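Long-range contacts in ATP-dependent Clp endopeptidase (Clostridium difficile, PDB 3FES), which probably serves as the N-terminal domain of the Clp ATPase ClpC, where it would help receive adaptor or substrate proteins for unfolding and degradation: residues 6-11 with 103-108; 29-34 with 80-85; 50-55 with 133-138; 88-93 with 108-113. All blocks are in the same frame, centred on the assembly; numbering follows the deposited sequence.

Contact 1 (6-11 with 103-108); sequences NRFTQR and NYIGTE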
loop_
_atom_site.group_PDB
_atom_site.type_symbol
_atom_site.label_atom_id
_atom_site.label_comp_id
_atom_site.label_asym_id
_atom_site.label_seq_id
_atom_site.Cartn_x
_atom_site.Cartn_y
_atom_site.Cartn_z
ATOM N N ASN A 6 -9.164 -14.039 10.358
ATOM C CA ASN A 6 -8.768 -13.006 9.393
ATOM C C ASN A 6 -7.720 -13.539 8.428
ATOM O O ASN A 6 -6.795 -14.250 8.833
ATOM C CB ASN A 6 -8.169 -11.777 10.084
ATOM C CG ASN A 6 -9.227 -10.867 10.704
ATOM O OD1 ASN A 6 -10.439 -11.182 10.739
ATOM N ND2 ASN A 6 -8.765 -9.725 11.219
ATOM N N ARG A 7 -7.833 -13.183 7.159
ATOM C CA ARG A 7 -6.898 -13.727 6.187
ATOM C C ARG A 7 -6.841 -12.820 4.982
ATOM O O ARG A 7 -7.870 -12.227 4.608
ATOM C CB ARG A 7 -7.321 -15.151 5.775
ATOM C CG ARG A 7 -8.754 -15.226 5.220
ATOM C CD ARG A 7 -9.225 -16.626 5.185
ATOM N NE ARG A 7 -8.830 -17.303 3.948
ATOM C CZ ARG A 7 -9.015 -18.592 3.750
ATOM N NH1 ARG A 7 -8.634 -19.144 2.604
ATOM N NH2 ARG A 7 -9.526 -19.330 4.731
ATOM N N PHE A 8 -5.643 -12.677 4.414
ATOM C CA PHE A 8 -5.435 -11.891 3.182
ATOM C C PHE A 8 -5.696 -12.733 1.954
ATOM O O PHE A 8 -5.429 -13.937 1.969
ATOM C CB PHE A 8 -3.988 -11.345 3.093
ATOM C CG PHE A 8 -3.677 -10.264 4.111
ATOM C CD1 PHE A 8 -4.171 -8.975 3.952
ATOM C CD2 PHE A 8 -2.903 -10.540 5.230
ATOM C CE1 PHE A 8 -3.912 -7.971 4.907
ATOM C CE2 PHE A 8 -2.643 -9.535 6.181
ATOM C CZ PHE A 8 -3.152 -8.269 6.021
ATOM N N THR A 9 -6.154 -12.101 0.865
ATOM C CA THR A 9 -6.220 -12.800 -0.433
ATOM C C THR A 9 -4.773 -13.041 -0.917
ATOM O O THR A 9 -3.805 -12.402 -0.414
ATOM C CB THR A 9 -6.882 -11.937 -1.500
ATOM O OG1 THR A 9 -6.083 -10.757 -1.665
ATOM C CG2 THR A 9 -8.314 -11.550 -1.113
ATOM N N GLN A 10 -4.616 -13.978 -1.851
ATOM C CA GLN A 10 -3.329 -14.181 -2.511
ATOM C C GLN A 10 -2.735 -12.934 -3.128
ATOM O O GLN A 10 -1.536 -12.712 -3.007
ATOM C CB GLN A 10 -3.428 -15.253 -3.600
ATOM C CG GLN A 10 -3.824 -16.543 -3.063
ATOM C CD GLN A 10 -2.889 -16.980 -1.974
ATOM O OE1 GLN A 10 -1.731 -17.322 -2.242
ATOM N NE2 GLN A 10 -3.378 -16.965 -0.728
ATOM N N ARG A 11 -3.570 -12.112 -3.763
ATOM C CA ARG A 11 -3.092 -10.853 -4.378
ATOM C C ARG A 11 -2.597 -9.880 -3.300
ATOM O O ARG A 11 -1.607 -9.193 -3.509
ATOM C CB ARG A 11 -4.137 -10.225 -5.292
ATOM C CG ARG A 11 -4.418 -11.039 -6.589
ATOM C CD ARG A 11 -5.324 -10.210 -7.527
ATOM N NE ARG A 11 -5.492 -10.883 -8.818
ATOM C CZ ARG A 11 -6.581 -11.536 -9.211
ATOM N NH1 ARG A 11 -7.651 -11.638 -8.412
ATOM N NH2 ARG A 11 -6.597 -12.115 -10.417
ATOM N N ASN A 103 -14.937 -12.239 3.783
ATOM C CA ASN A 103 -14.037 -13.246 4.343
ATOM C C ASN A 103 -12.551 -13.014 4.132
ATOM O O ASN A 103 -11.706 -13.538 4.864
ATOM C CB ASN A 103 -14.438 -14.643 3.806
ATOM C CG ASN A 103 -15.450 -15.321 4.688
ATOM O OD1 ASN A 103 -15.375 -15.241 5.921
ATOM N ND2 ASN A 103 -16.372 -16.064 4.070
ATOM N N TYR A 104 -12.218 -12.235 3.115
ATOM C CA TYR A 104 -10.843 -12.211 2.637
ATOM C C TYR A 104 -10.423 -10.762 2.529
ATOM O O TYR A 104 -11.121 -9.967 1.909
ATOM C CB TYR A 104 -10.771 -12.910 1.259
ATOM C CG TYR A 104 -11.561 -14.216 1.231
ATOM C CD1 TYR A 104 -11.051 -15.373 1.825
ATOM C CD2 TYR A 104 -12.821 -14.289 0.600
ATOM C CE1 TYR A 104 -11.762 -16.537 1.822
ATOM C CE2 TYR A 104 -13.540 -15.479 0.560
ATOM C CZ TYR A 104 -13.004 -16.598 1.192
ATOM O OH TYR A 104 -13.717 -17.768 1.214
ATOM N N ILE A 105 -9.294 -10.422 3.142
ATOM C CA ILE A 105 -8.758 -9.045 3.082
ATOM C C ILE A 105 -7.984 -8.880 1.776
ATOM O O ILE A 105 -6.932 -9.531 1.559
ATOM C CB ILE A 105 -7.834 -8.724 4.283
ATOM C CG1 ILE A 105 -8.520 -9.094 5.613
ATOM C CG2 ILE A 105 -7.341 -7.243 4.219
ATOM C CD1 ILE A 105 -7.493 -9.241 6.821
ATOM N N GLY A 106 -8.532 -8.055 0.890
ATOM C CA GLY A 106 -7.952 -7.813 -0.433
ATOM C C GLY A 106 -7.097 -6.568 -0.539
ATOM O O GLY A 106 -6.991 -5.761 0.415
ATOM N N THR A 107 -6.513 -6.367 -1.715
ATOM C CA THR A 107 -5.736 -5.148 -1.966
ATOM C C THR A 107 -6.540 -3.878 -1.695
ATOM O O THR A 107 -6.001 -2.903 -1.169
ATOM C CB THR A 107 -5.099 -5.098 -3.374
ATOM O OG1 THR A 107 -6.104 -4.987 -4.378
ATOM C CG2 THR A 107 -4.248 -6.347 -3.616
ATOM N N GLU A 108 -7.837 -3.948 -1.952
ATOM C CA GLU A 108 -8.729 -2.777 -1.763
ATOM C C GLU A 108 -8.823 -2.382 -0.278
ATOM O O GLU A 108 -8.883 -1.178 0.083
ATOM C CB GLU A 108 -10.126 -3.034 -2.401
ATOM C CG GLU A 108 -10.951 -4.184 -1.785
ATOM C CD GLU A 108 -10.646 -5.529 -2.402
ATOM O OE1 GLU A 108 -11.533 -6.417 -2.302
ATOM O OE2 GLU A 108 -9.566 -5.699 -3.016
HETATM O O HOH W 1 -10.455 -11.978 6.639
#
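R7 runs alongside Y104, both chains heading in one direction. Their flat groups stand nearly upright to each other, 82° apart. The ring turns its edge to R7: R7 NE lies near the ring plane, 3.6 Å from Y104 CD1, and Y104 CE1 sits over one guanidinium face, toward the rim. R7 bends at chi3 (-86°), which sets the guanidinium across that edge. F8 crosses I105 at a slant. Its CE1 is 3.6 Å from I105 CG2, and I105 CD1 lies over one face of the ring. T9 meets Y104 at about a right angle through CG2, 3.7 Å from Y104 CB.

I105 N bonds R7 O at 2.7 Å, almost straight and in the carbonyl plane; T9 N reaches I105 O at 2.8 Å from above its carbonyl plane. One water links R7 N to N103 O.

Two loops are paired by an isolated bridge, F8 with I105, just ahead of two helix N-termini. T9 OG1 caps A12 N at the start of helix 10-25, with a magnesium ion about 3 Å from the T9 side chain. G106 precedes helix 107-117. F8 and I105 rest on S93 of helix 84-99, T107 on helix 33-43.

Contact 2 (29-34 with 80-85); sequences NIVGSE and IVLSPR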
loop_
_atom_site.group_PDB
_atom_site.type_symbol
_atom_site.label_atom_id
_atom_site.label_comp_id
_atom_site.label_asym_id
_atom_site.label_seq_id
_atom_site.Cartn_x
_atom_site.Cartn_y
_atom_site.Cartn_z
ATOM N N ASN A 29 15.480 -0.659 5.631
ATOM C CA ASN A 29 15.275 -1.860 6.460
ATOM C C ASN A 29 13.948 -1.840 7.227
ATOM O O ASN A 29 13.628 -2.757 7.959
ATOM C CB ASN A 29 16.462 -2.148 7.375
ATOM C CG ASN A 29 16.874 -0.952 8.199
ATOM O OD1 ASN A 29 16.059 -0.080 8.505
ATOM N ND2 ASN A 29 18.154 -0.878 8.518
ATOM N N ILE A 30 13.175 -0.786 7.033
ATOM C CA ILE A 30 11.856 -0.680 7.634
ATOM C C ILE A 30 10.826 -0.493 6.533
ATOM O O ILE A 30 10.927 0.423 5.718
ATOM C CB ILE A 30 11.797 0.501 8.676
ATOM C CG1 ILE A 30 12.853 0.259 9.780
ATOM C CG2 ILE A 30 10.388 0.618 9.263
ATOM C CD1 ILE A 30 13.165 1.504 10.645
ATOM N N VAL A 31 9.823 -1.357 6.514
ATOM C CA VAL A 31 8.734 -1.263 5.515
ATOM C C VAL A 31 7.668 -0.301 6.062
ATOM O O VAL A 31 7.024 -0.597 7.085
ATOM C CB VAL A 31 8.078 -2.626 5.310
ATOM C CG1 VAL A 31 6.901 -2.543 4.312
ATOM C CG2 VAL A 31 9.125 -3.639 4.831
ATOM N N GLY A 32 7.518 0.836 5.402
ATOM C CA GLY A 32 6.550 1.873 5.785
ATOM C C GLY A 32 5.344 1.877 4.869
ATOM O O GLY A 32 5.253 1.072 3.948
ATOM N N SER A 33 4.406 2.803 5.102
ATOM C CA SER A 33 3.183 2.840 4.302
ATOM C C SER A 33 3.516 3.069 2.839
ATOM O O SER A 33 2.783 2.589 1.961
ATOM C CB SER A 33 2.236 3.973 4.784
ATOM O OG SER A 33 2.876 5.229 4.749
ATOM N N GLU A 34 4.601 3.813 2.589
ATOM C CA GLU A 34 4.975 4.132 1.196
ATOM C C GLU A 34 5.368 2.868 0.426
ATOM O O GLU A 34 5.105 2.754 -0.772
ATOM C CB GLU A 34 6.072 5.216 1.138
ATOM C CG GLU A 34 7.455 4.809 1.640
ATOM C CD GLU A 34 7.650 4.832 3.174
ATOM O OE1 GLU A 34 6.719 4.786 4.003
ATOM O OE2 GLU A 34 8.805 4.886 3.568
ATOM N N ILE A 80 14.077 -7.731 7.058
ATOM C CA ILE A 80 13.712 -6.379 7.449
ATOM C C ILE A 80 12.271 -6.414 8.050
ATOM O O ILE A 80 11.631 -7.483 8.045
ATOM C CB ILE A 80 13.730 -5.485 6.224
ATOM C CG1 ILE A 80 12.598 -5.873 5.295
ATOM C CG2 ILE A 80 15.100 -5.574 5.459
ATOM C CD1 ILE A 80 12.169 -4.771 4.445
ATOM N N VAL A 81 11.743 -5.280 8.538
ATOM C CA VAL A 81 10.549 -5.327 9.419
ATOM C C VAL A 81 9.528 -4.240 9.137
ATOM O O VAL A 81 9.888 -3.201 8.599
ATOM C CB VAL A 81 10.940 -5.283 10.934
ATOM C CG1 VAL A 81 11.815 -6.505 11.291
ATOM C CG2 VAL A 81 11.706 -4.020 11.255
ATOM N N LEU A 82 8.254 -4.510 9.471
ATOM C CA LEU A 82 7.199 -3.521 9.346
ATOM C C LEU A 82 7.317 -2.447 10.426
ATOM O O LEU A 82 7.582 -2.756 11.582
ATOM C CB LEU A 82 5.828 -4.167 9.483
ATOM C CG LEU A 82 5.475 -5.228 8.426
ATOM C CD1 LEU A 82 4.208 -5.910 8.885
ATOM C CD2 LEU A 82 5.263 -4.515 7.100
ATOM N N SER A 83 7.083 -1.205 10.024
ATOM C CA SER A 83 6.958 -0.125 11.010
ATOM C C SER A 83 5.597 -0.276 11.773
ATOM O O SER A 83 4.697 -0.991 11.331
ATOM C CB SER A 83 6.938 1.222 10.297
ATOM O OG SER A 83 5.773 1.312 9.530
ATOM N N PRO A 84 5.435 0.468 12.878
ATOM C CA PRO A 84 4.181 0.443 13.637
ATOM C C PRO A 84 3.025 0.890 12.756
ATOM O O PRO A 84 1.951 0.295 12.784
ATOM C CB PRO A 84 4.488 1.440 14.784
ATOM C CG PRO A 84 5.914 1.109 15.117
ATOM C CD PRO A 84 6.509 1.118 13.649
ATOM N N ARG A 85 3.259 1.890 11.920
ATOM C CA ARG A 85 2.184 2.370 11.053
ATOM C C ARG A 85 1.743 1.325 10.004
ATOM O O ARG A 85 0.539 1.152 9.750
ATOM C CB ARG A 85 2.550 3.666 10.330
ATOM C CG ARG A 85 1.399 4.167 9.475
ATOM C CD ARG A 85 1.686 5.542 8.857
ATOM N NE ARG A 85 1.757 6.646 9.837
ATOM C CZ ARG A 85 2.890 7.153 10.313
ATOM N NH1 ARG A 85 2.857 8.169 11.156
ATOM N NH2 ARG A 85 4.061 6.636 9.926
HETATM O O HOH W 2 5.235 4.080 8.039
#
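V31 stands beside L82 and meets I80 across a short parallel pair of strands. Its CB lies 3.8 Å from L82 CD2 and as far from V81 O. From there the side chain forks. CG1, anti to the backbone N (chi1 178°), runs alongside L82 and reaches CD2. CG2 goes the other way and presses on I80 CD1 at 3.3 Å, tighter than carbon pairs usually are. The two side chains cross there at about a right angle. F20 of helix 10-25 touches V31, I80 and L82, so this side of the strands is packed. On the other face, I30 and V81 are exposed.

The strands are joined by V81 N to N29 O at 3.2 Å, V31 N to V81 O at 2.8 Å and S83 N to V31 O at 3.0 Å. V31 O also accepts a bond from S86 OG. S83 OG caps S86 N, at the start of helix 84-99. A water beside S83 OG has weak bonds to S33 N and R85 NH2. R85 has its salt bridge with E117, through NE.

The chemistry divides the work. Backbone amides and carbonyls fix the register, V31, I80 and L82 with F20 make the packed side, and polar groups gather where two helices begin.

Contact 3 (50-55 with 133-138); sequences KVLSKV and DRTLAQ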
loop_
_atom_site.group_PDB
_atom_site.type_symbol
_atom_site.label_atom_id
_atom_site.label_comp_id
_atom_site.label_asym_id
_atom_site.label_seq_id
_atom_site.Cartn_x
_atom_site.Cartn_y
_atom_site.Cartn_z
ATOM N N LYS A 50 -5.337 -1.128 -9.793
ATOM C CA LYS A 50 -6.183 -0.560 -10.872
ATOM C C LYS A 50 -6.619 0.875 -10.482
ATOM O O LYS A 50 -6.619 1.763 -11.314
ATOM C CB LYS A 50 -7.384 -1.469 -11.187
ATOM C CG LYS A 50 -7.023 -2.887 -11.703
ATOM C CD LYS A 50 -6.157 -2.834 -12.949
ATOM C CE LYS A 50 -5.655 -4.227 -13.433
ATOM N NZ LYS A 50 -6.683 -5.316 -13.493
ATOM N N VAL A 51 -6.916 1.090 -9.194
ATOM C CA VAL A 51 -7.233 2.435 -8.676
ATOM C C VAL A 51 -6.024 3.374 -8.871
ATOM O O VAL A 51 -6.155 4.469 -9.424
ATOM C CB VAL A 51 -7.602 2.389 -7.169
ATOM C CG1 VAL A 51 -7.638 3.811 -6.554
ATOM C CG2 VAL A 51 -8.931 1.670 -6.951
ATOM N N LEU A 52 -4.849 2.937 -8.422
ATOM C CA LEU A 52 -3.658 3.795 -8.403
ATOM C C LEU A 52 -3.235 4.167 -9.832
ATOM O O LEU A 52 -2.844 5.313 -10.103
ATOM C CB LEU A 52 -2.518 3.152 -7.588
ATOM C CG LEU A 52 -2.756 3.081 -6.078
ATOM C CD1 LEU A 52 -1.737 2.121 -5.348
ATOM C CD2 LEU A 52 -2.765 4.496 -5.412
ATOM N N SER A 53 -3.345 3.193 -10.735
ATOM C CA SER A 53 -3.026 3.420 -12.139
ATOM C C SER A 53 -4.093 4.326 -12.785
ATOM O O SER A 53 -3.779 5.188 -13.608
ATOM C CB SER A 53 -2.921 2.085 -12.876
ATOM O OG SER A 53 -3.168 2.289 -14.254
ATOM N N LYS A 54 -5.349 4.155 -12.381
ATOM C CA LYS A 54 -6.427 4.960 -12.951
ATOM C C LYS A 54 -6.270 6.453 -12.597
ATOM O O LYS A 54 -6.510 7.324 -13.440
ATOM C CB LYS A 54 -7.807 4.416 -12.543
ATOM C CG LYS A 54 -8.985 5.154 -13.134
ATOM C CD LYS A 54 -9.090 4.885 -14.643
ATOM C CE LYS A 54 -10.502 5.088 -15.170
ATOM N NZ LYS A 54 -10.622 6.304 -16.004
ATOM N N VAL A 55 -5.853 6.741 -11.366
ATOM C CA VAL A 55 -5.686 8.119 -10.951
ATOM C C VAL A 55 -4.365 8.692 -11.460
ATOM O O VAL A 55 -4.142 9.896 -11.348
ATOM C CB VAL A 55 -5.815 8.331 -9.394
ATOM C CG1 VAL A 55 -7.066 7.621 -8.834
ATOM C CG2 VAL A 55 -4.548 7.911 -8.656
ATOM N N ASP A 133 -8.145 12.516 -2.319
ATOM C CA ASP A 133 -9.585 12.284 -2.308
ATOM C C ASP A 133 -10.038 11.596 -3.587
ATOM O O ASP A 133 -11.057 10.918 -3.582
ATOM C CB ASP A 133 -10.371 13.599 -2.141
ATOM C CG ASP A 133 -10.362 14.120 -0.691
ATOM O OD1 ASP A 133 -10.076 13.344 0.261
ATOM O OD2 ASP A 133 -10.677 15.311 -0.505
ATOM N N ARG A 134 -9.324 11.825 -4.694
ATOM C CA ARG A 134 -9.661 11.170 -5.960
ATOM C C ARG A 134 -9.405 9.660 -5.878
ATOM O O ARG A 134 -10.178 8.851 -6.394
ATOM C CB ARG A 134 -8.867 11.788 -7.094
ATOM C CG ARG A 134 -9.223 13.265 -7.278
ATOM C CD ARG A 134 -9.092 13.693 -8.705
ATOM N NE ARG A 134 -10.156 13.081 -9.478
ATOM C CZ ARG A 134 -11.319 13.668 -9.730
ATOM N NH1 ARG A 134 -11.566 14.898 -9.287
ATOM N NH2 ARG A 134 -12.238 13.019 -10.430
ATOM N N THR A 135 -8.324 9.306 -5.197
ATOM C CA THR A 135 -7.975 7.885 -4.970
ATOM C C THR A 135 -9.062 7.231 -4.142
ATOM O O THR A 135 -9.523 6.143 -4.486
ATOM C CB THR A 135 -6.576 7.758 -4.302
ATOM O OG1 THR A 135 -5.596 8.362 -5.155
ATOM C CG2 THR A 135 -6.194 6.315 -4.075
ATOM N N LEU A 136 -9.480 7.885 -3.059
ATOM C CA LEU A 136 -10.594 7.396 -2.261
ATOM C C LEU A 136 -11.891 7.198 -3.069
ATOM O O LEU A 136 -12.555 6.181 -2.919
ATOM C CB LEU A 136 -10.842 8.318 -1.086
ATOM C CG LEU A 136 -11.946 7.846 -0.144
ATOM C CD1 LEU A 136 -11.644 6.484 0.428
ATOM C CD2 LEU A 136 -12.108 8.906 0.938
ATOM N N ALA A 137 -12.251 8.178 -3.886
ATOM C CA ALA A 137 -13.443 8.079 -4.714
ATOM C C ALA A 137 -13.360 6.878 -5.657
ATOM O O ALA A 137 -14.301 6.113 -5.753
ATOM C CB ALA A 137 -13.653 9.378 -5.503
ATOM N N GLN A 138 -12.231 6.729 -6.337
ATOM C CA GLN A 138 -12.043 5.671 -7.342
ATOM C C GLN A 138 -12.069 4.301 -6.660
ATOM O O GLN A 138 -12.622 3.327 -7.188
ATOM C CB GLN A 138 -10.689 5.831 -8.050
ATOM C CG GLN A 138 -10.486 4.820 -9.187
ATOM C CD GLN A 138 -11.354 5.143 -10.361
ATOM O OE1 GLN A 138 -11.241 6.231 -10.923
ATOM N NE2 GLN A 138 -12.248 4.204 -10.753
#
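R134 meets V55 through its backbone: its carbonyl O is 4.1 Å from V55 CG1. The arginine side chain itself stays farther off.

T135 comes next and is central to the contact. Its two branches serve different partners. CG2, anti to the backbone N, reaches V51 CG1 at 3.8 Å and L52 CD2 at 4.1 Å. Both of those side chains lie aslant to it. OG1 faces V55, whose CG2 is 3.7 Å away and whose side chain stands at about a right angle. This hydroxyl is not left without a polar partner, since it bonds to V131 O one turn earlier. V51 CG1 also sits 3.6 Å from T135 O, so the valine fits against the helix backbone as well as the methyl.

Q138 follows one turn on. Its CB lies close to CG1 of both V51 and V55, and its CG continues along V51. The chain then bends at chi2 (72°) and brings the amide over K54. OE1 is 3.3 Å from K54 CG, and the two side chains cross at about a right angle. NE2 turns to D142 instead.

No hydrogen bond joins the two segments. Their axes come within 9.4 Å at 131°, so they run roughly antiparallel but well splayed. Segments 50-55 and 133-138 probably belong to the two copies of the Clp N-terminal motif. A helix-on-helix seam of this kind is consistent with the mainly helical, duplicated Clp N-terminal fold.

Contact 4 (88-93 with 108-113); sequences QILELS and EHILLA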
loop_
_atom_site.group_PDB
_atom_site.type_symbol
_atom_site.label_atom_id
_atom_site.label_comp_id
_atom_site.label_asym_id
_atom_site.label_seq_id
_atom_site.Cartn_x
_atom_site.Cartn_y
_atom_site.Cartn_z
ATOM N N GLN A 88 -0.322 -1.114 11.865
ATOM C CA GLN A 88 -1.630 -0.531 12.088
ATOM C C GLN A 88 -2.485 -0.555 10.815
ATOM O O GLN A 88 -3.679 -0.849 10.872
ATOM C CB GLN A 88 -1.478 0.919 12.590
ATOM C CG GLN A 88 -0.964 1.009 14.022
ATOM C CD GLN A 88 -2.082 0.982 15.072
ATOM O OE1 GLN A 88 -2.099 0.117 15.970
ATOM N NE2 GLN A 88 -3.011 1.940 14.978
ATOM N N ILE A 89 -1.871 -0.239 9.688
ATOM C CA ILE A 89 -2.555 -0.313 8.376
ATOM C C ILE A 89 -3.064 -1.719 8.104
ATOM O O ILE A 89 -4.238 -1.912 7.698
ATOM C CB ILE A 89 -1.625 0.153 7.239
ATOM C CG1 ILE A 89 -1.498 1.683 7.291
ATOM C CG2 ILE A 89 -2.158 -0.349 5.824
ATOM C CD1 ILE A 89 -0.286 2.241 6.521
ATOM N N LEU A 90 -2.205 -2.721 8.346
ATOM C CA LEU A 90 -2.666 -4.087 8.095
ATOM C C LEU A 90 -3.785 -4.516 9.038
ATOM O O LEU A 90 -4.701 -5.203 8.628
ATOM C CB LEU A 90 -1.514 -5.084 8.119
ATOM C CG LEU A 90 -0.488 -4.833 7.006
ATOM C CD1 LEU A 90 0.618 -5.887 7.169
ATOM C CD2 LEU A 90 -1.064 -4.871 5.557
ATOM N N GLU A 91 -3.670 -4.169 10.315
ATOM C CA GLU A 91 -4.754 -4.396 11.270
ATOM C C GLU A 91 -6.035 -3.692 10.833
ATOM O O GLU A 91 -7.117 -4.299 10.851
ATOM C CB GLU A 91 -4.293 -3.946 12.656
ATOM C CG GLU A 91 -5.266 -4.088 13.767
ATOM C CD GLU A 91 -4.638 -3.575 15.074
ATOM O OE1 GLU A 91 -4.333 -2.367 15.176
ATOM O OE2 GLU A 91 -4.441 -4.386 15.985
ATOM N N LEU A 92 -5.927 -2.438 10.414
ATOM C CA LEU A 92 -7.090 -1.729 9.895
ATOM C C LEU A 92 -7.731 -2.360 8.633
ATOM O O LEU A 92 -8.956 -2.362 8.481
ATOM C CB LEU A 92 -6.682 -0.299 9.588
ATOM C CG LEU A 92 -7.742 0.797 9.400
ATOM C CD1 LEU A 92 -8.720 0.867 10.579
ATOM C CD2 LEU A 92 -7.002 2.122 9.248
ATOM N N SER A 93 -6.905 -2.885 7.739
ATOM C CA SER A 93 -7.455 -3.586 6.575
ATOM C C SER A 93 -8.340 -4.763 7.029
ATOM O O SER A 93 -9.372 -5.009 6.400
ATOM C CB SER A 93 -6.336 -3.984 5.623
ATOM O OG SER A 93 -5.612 -5.100 6.119
ATOM N N GLU A 108 -7.837 -3.948 -1.952
ATOM C CA GLU A 108 -8.729 -2.777 -1.763
ATOM C C GLU A 108 -8.823 -2.382 -0.278
ATOM O O GLU A 108 -8.883 -1.178 0.083
ATOM C CB GLU A 108 -10.126 -3.034 -2.401
ATOM C CG GLU A 108 -10.951 -4.184 -1.785
ATOM C CD GLU A 108 -10.646 -5.529 -2.402
ATOM O OE1 GLU A 108 -11.533 -6.417 -2.302
ATOM O OE2 GLU A 108 -9.566 -5.699 -3.016
ATOM N N HIS A 109 -8.842 -3.387 0.586
ATOM C CA HIS A 109 -8.891 -3.143 2.038
ATOM C C HIS A 109 -7.611 -2.520 2.573
ATOM O O HIS A 109 -7.673 -1.635 3.418
ATOM C CB HIS A 109 -9.297 -4.387 2.838
ATOM C CG HIS A 109 -10.543 -5.049 2.327
ATOM N ND1 HIS A 109 -11.814 -4.537 2.535
ATOM C CD2 HIS A 109 -10.700 -6.143 1.547
ATOM C CE1 HIS A 109 -12.700 -5.318 1.938
ATOM N NE2 HIS A 109 -12.052 -6.309 1.350
ATOM N N ILE A 110 -6.470 -2.943 2.039
ATOM C CA ILE A 110 -5.183 -2.358 2.422
ATOM C C ILE A 110 -5.121 -0.905 1.957
ATOM O O ILE A 110 -4.737 -0.049 2.715
ATOM C CB ILE A 110 -4.009 -3.182 1.905
ATOM C CG1 ILE A 110 -4.139 -4.618 2.460
ATOM C CG2 ILE A 110 -2.635 -2.518 2.317
ATOM C CD1 ILE A 110 -3.021 -5.599 1.937
ATOM N N LEU A 111 -5.545 -0.627 0.731
ATOM C CA LEU A 111 -5.507 0.770 0.264
ATOM C C LEU A 111 -6.514 1.636 1.056
ATOM O O LEU A 111 -6.215 2.779 1.414
ATOM C CB LEU A 111 -5.752 0.827 -1.277
ATOM C CG LEU A 111 -5.643 2.253 -1.878
ATOM C CD1 LEU A 111 -4.293 2.912 -1.576
ATOM C CD2 LEU A 111 -5.910 2.180 -3.433
ATOM N N LEU A 112 -7.693 1.093 1.357
ATOM C CA LEU A 112 -8.662 1.805 2.220
ATOM C C LEU A 112 -8.012 2.222 3.562
ATOM O O LEU A 112 -8.213 3.326 4.104
ATOM C CB LEU A 112 -9.807 0.863 2.547
ATOM C CG LEU A 112 -11.234 1.326 2.776
ATOM C CD1 LEU A 112 -11.614 2.512 1.897
ATOM C CD2 LEU A 112 -12.075 0.097 2.404
ATOM N N ALA A 113 -7.271 1.271 4.110
ATOM C CA ALA A 113 -6.609 1.455 5.405
ATOM C C ALA A 113 -5.485 2.483 5.345
ATOM O O ALA A 113 -5.337 3.289 6.283
ATOM C CB ALA A 113 -6.046 0.069 5.856
#
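H109 meets S93 through CB rather than its ring; H109 CB is 3.6 Å from S93 O. The imidazole has E108 CG over one face, toward the rim, and S93 O comes to it obliquely. No other flat group takes part; the rest of the seam is small and aliphatic side chains set against each other and against backbone atoms.

A113 CB fills the middle. It sits 3.3 Å from I89 O and 3.6 Å from S93 N, so this small side chain lies against the opposite backbone. I89 CG2 and L92 CB close round the same methyl. L92 CG is anti to its own N (chi1 -163°), and its CD2 reaches on to A113 O at 3.6 Å.

S93 is the other close point. Its CB is 3.5 Å from H109 O and also borders I110 CG1. Its hydroxyl folds back to its own helix and donates to L90 O at 2.7 Å, so this buried polar atom is satisfied there. I110 spreads its two ends: CG2 lies toward I89 CG2, and CD1 meets L90 CD2 at 4.2 Å.

The segment axes approach to 7.9 Å at 123°, a close helix-helix crossing in the core of the mainly helical Clp N-terminal domain. Short side chains at S93 and A113 probably allow this. I110 packs on I36 and L40 of helix 33-43, and L111 on A48 of helix 47-55.

Overall arrangement
Contact 4 lies nearest the middle of the chain, and each of the other three touches it. Contact 1, its centre about 10 Å away, joins through S93, whose OG is 3.3 Å from I105 CG2. Contact 2 joins at S33 CB, 3.5 Å from I89 CD1. Contact 3 joins through L111, whose CD2 is 3.9 Å from V51 CG1. Contacts 2 and 3 do not touch; their centres are about 23 Å apart, on opposite sides of the chain's centre. The bound magnesium ion belongs to the side of contact 1: it lies about 3 Å from the T9 side chain, about 7 Å from that of H109 and about 11 Å from that of V51.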